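Local atomic coordinates of protein Vpx (Simian immunodeficiency virus, PDB entry 4CC9), a protein that recruits the host CUL4A-DDB1 E3 ligase through DCAF1 to have the antiviral factor SAMHD1 degraded, and is required for infection of non-dividing cells. Residues D30-T35 against R77-I82. Numbering follows the deposited sequence.
Sequences DWLDRT and RYLCLI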
loop_
_atom_site.group_PDB
_atom_site.type_symbol
_atom_site.label_atom_id
_atom_site.label_comp_id
_atom_site.label_asym_id
_atom_site.label_seq_id
_atom_site.Cartn_x
_atom_site.Cartn_y
_atom_site.Cartn_z
ATOM N N ASP B 30 -8.157 -3.453 -24.778
ATOM C CA ASP B 30 -7.333 -2.260 -25.011
ATOM C C ASP B 30 -6.526 -1.886 -23.770
ATOM O O ASP B 30 -5.380 -1.450 -23.882
ATOM C CB ASP B 30 -8.173 -1.063 -25.493
ATOM C CG ASP B 30 -8.720 -1.267 -26.900
ATOM O OD1 ASP B 30 -8.184 -2.128 -27.632
ATOM O OD2 ASP B 30 -9.684 -0.567 -27.278
ATOM N N TRP B 31 -7.121 -2.053 -22.592
ATOM C CA TRP B 31 -6.376 -1.847 -21.350
ATOM C C TRP B 31 -5.151 -2.759 -21.321
ATOM O O TRP B 31 -4.060 -2.326 -20.951
ATOM C CB TRP B 31 -7.236 -2.126 -20.110
ATOM C CG TRP B 31 -6.385 -2.277 -18.865
ATOM C CD1 TRP B 31 -5.839 -1.271 -18.124
ATOM C CD2 TRP B 31 -5.952 -3.508 -18.251
ATOM N NE1 TRP B 31 -5.108 -1.797 -17.078
ATOM C CE2 TRP B 31 -5.164 -3.163 -17.132
ATOM C CE3 TRP B 31 -6.168 -4.856 -18.530
ATOM C CZ2 TRP B 31 -4.586 -4.124 -16.299
ATOM C CZ3 TRP B 31 -5.589 -5.809 -17.702
ATOM C CH2 TRP B 31 -4.802 -5.436 -16.606
ATOM N N LEU B 32 -5.330 -4.020 -21.712
ATOM C CA LEU B 32 -4.223 -4.965 -21.623
ATOM C C LEU B 32 -3.113 -4.587 -22.586
ATOM O O LEU B 32 -1.950 -4.564 -22.194
ATOM C CB LEU B 32 -4.680 -6.403 -21.838
ATOM C CG LEU B 32 -3.558 -7.444 -21.997
ATOM C CD1 LEU B 32 -2.659 -7.512 -20.762
ATOM C CD2 LEU B 32 -4.131 -8.831 -22.314
ATOM N N ASP B 33 -3.473 -4.252 -23.825
ATOM C CA ASP B 33 -2.476 -3.896 -24.834
ATOM C C ASP B 33 -1.733 -2.622 -24.469
ATOM O O ASP B 33 -0.504 -2.559 -24.532
ATOM C CB ASP B 33 -3.137 -3.726 -26.197
ATOM C CG ASP B 33 -3.498 -5.059 -26.840
ATOM O OD1 ASP B 33 -2.696 -6.012 -26.712
ATOM O OD2 ASP B 33 -4.582 -5.154 -27.463
ATOM N N ARG B 34 -2.489 -1.605 -24.073
ATOM C CA ARG B 34 -1.901 -0.317 -23.752
ATOM C C ARG B 34 -0.995 -0.401 -22.525
ATOM O O ARG B 34 0.107 0.154 -22.545
ATOM C CB ARG B 34 -2.995 0.742 -23.578
ATOM C CG ARG B 34 -2.478 2.167 -23.524
ATOM N N THR B 35 -1.425 -1.123 -21.481
ATOM C CA THR B 35 -0.651 -1.180 -20.227
ATOM C C THR B 35 0.684 -1.937 -20.346
ATOM O O THR B 35 1.682 -1.540 -19.724
ATOM C CB THR B 35 -1.478 -1.777 -19.044
ATOM O OG1 THR B 35 -2.709 -1.058 -18.889
ATOM C CG2 THR B 35 -0.701 -1.687 -17.729
ATOM N N ARG B 77 -0.144 -12.773 -17.625
ATOM C CA ARG B 77 0.777 -13.352 -16.631
ATOM C C ARG B 77 2.091 -12.565 -16.597
ATOM O O ARG B 77 2.684 -12.365 -15.534
ATOM C CB ARG B 77 1.060 -14.838 -16.892
ATOM C CG ARG B 77 -0.190 -15.731 -16.833
ATOM C CD ARG B 77 -0.870 -15.671 -15.465
ATOM N NE ARG B 77 0.065 -16.065 -14.418
ATOM C CZ ARG B 77 0.209 -17.306 -13.953
ATOM N NH1 ARG B 77 -0.545 -18.297 -14.428
ATOM N NH2 ARG B 77 1.116 -17.558 -13.003
ATOM N N TYR B 78 2.534 -12.097 -17.756
ATOM C CA TYR B 78 3.775 -11.343 -17.811
ATOM C C TYR B 78 3.626 -9.988 -17.096
ATOM O O TYR B 78 4.498 -9.592 -16.321
ATOM C CB TYR B 78 4.231 -11.154 -19.270
ATOM C CG TYR B 78 5.274 -10.069 -19.435
ATOM C CD1 TYR B 78 6.613 -10.322 -19.163
ATOM C CD2 TYR B 78 4.921 -8.795 -19.866
ATOM C CE1 TYR B 78 7.582 -9.330 -19.318
ATOM C CE2 TYR B 78 5.880 -7.800 -20.024
ATOM C CZ TYR B 78 7.207 -8.082 -19.742
ATOM O OH TYR B 78 8.166 -7.120 -19.885
ATOM N N LEU B 79 2.531 -9.281 -17.368
ATOM C CA LEU B 79 2.281 -7.982 -16.739
ATOM C C LEU B 79 2.279 -8.101 -15.214
ATOM O O LEU B 79 2.903 -7.285 -14.529
ATOM C CB LEU B 79 0.953 -7.377 -17.235
ATOM C CG LEU B 79 0.513 -6.035 -16.648
ATOM C CD1 LEU B 79 1.539 -4.956 -16.927
ATOM C CD2 LEU B 79 -0.846 -5.613 -17.186
ATOM N N CYS B 80 1.605 -9.120 -14.680
ATOM C CA CYS B 80 1.530 -9.266 -13.224
ATOM C C CYS B 80 2.920 -9.425 -12.598
ATOM O O CYS B 80 3.187 -8.872 -11.525
ATOM C CB CYS B 80 0.578 -10.405 -12.820
ATOM S SG CYS B 80 -1.204 -10.088 -13.229
ATOM N N LEU B 81 3.812 -10.140 -13.280
ATOM C CA LEU B 81 5.192 -10.297 -12.791
ATOM C C LEU B 81 5.972 -8.984 -12.796
ATOM O O LEU B 81 6.714 -8.698 -11.850
ATOM C CB LEU B 81 5.953 -11.332 -13.615
ATOM C CG LEU B 81 5.550 -12.787 -13.391
ATOM C CD1 LEU B 81 6.191 -13.668 -14.447
ATOM C CD2 LEU B 81 5.943 -13.251 -11.976
ATOM N N ILE B 82 5.817 -8.189 -13.857
ATOM C CA ILE B 82 6.520 -6.910 -13.925
ATOM C C ILE B 82 5.940 -5.912 -12.922
ATOM O O ILE B 82 6.697 -5.129 -12.319
ATOM C CB ILE B 82 6.523 -6.306 -15.341
ATOM C CG1 ILE B 82 7.126 -7.308 -16.333
ATOM C CG2 ILE B 82 7.350 -5.027 -15.371
ATOM C CD1 ILE B 82 8.531 -7.785 -15.932
#
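Leu79 reaches across from helix 71-91 to meet Trp31, Leu32 and Thr35 on helix 25-43, joining the first and third helices of the three-helix fold of the Vpr/Vpx family. Arg77, Tyr78 and Leu79 fall within a probable nuclear localization signal. The axes of the two short segments stay 11.2 Å apart and run at 51° to one another, a wide spacing bridged by side chains alone; no hydrogen bond passes between the segments. Leu79 has its CG anti to the backbone N (chi1 178°), which carries the branched end out toward the other helix.

The apolar contacts converge on CD2 of that leucine. Its neighbours are the six-membered part of the Trp31 indole, with CH2 of Trp31 4.0 Å from CD2 of Leu79 in an oblique approach, and the methyl of Thr35, whose CG2 lies 4.0 Å from the same CD2. CD1 of Leu79 is just as near the threonine methyl, so both branches of the leucine rest against it, the two side chains crossing at about a right angle. A looser contact comes from CD1 of Leu32, at 4.4 Å from Leu79 CD2. One turn beyond Thr35, Ile39 also packs on Leu79, and Tyr78 OH hydrogen-bonds Asn40 of the same helix.

The polar ends of Trp31 and Thr35 are taken up by another protein chain, where NE1 and OG1 each hydrogen-bond a polar side chain, while a basic side chain of a second, different chain makes a cation-pi contact with the Trp31 ring. The buried contact between helices 25-43 and 71-91 therefore lies next to surface that other protein chains cover. Within helix 25-43, CB of Thr35 sits 4.1 Å above the plane of the Trp31 ring, offset toward its rim.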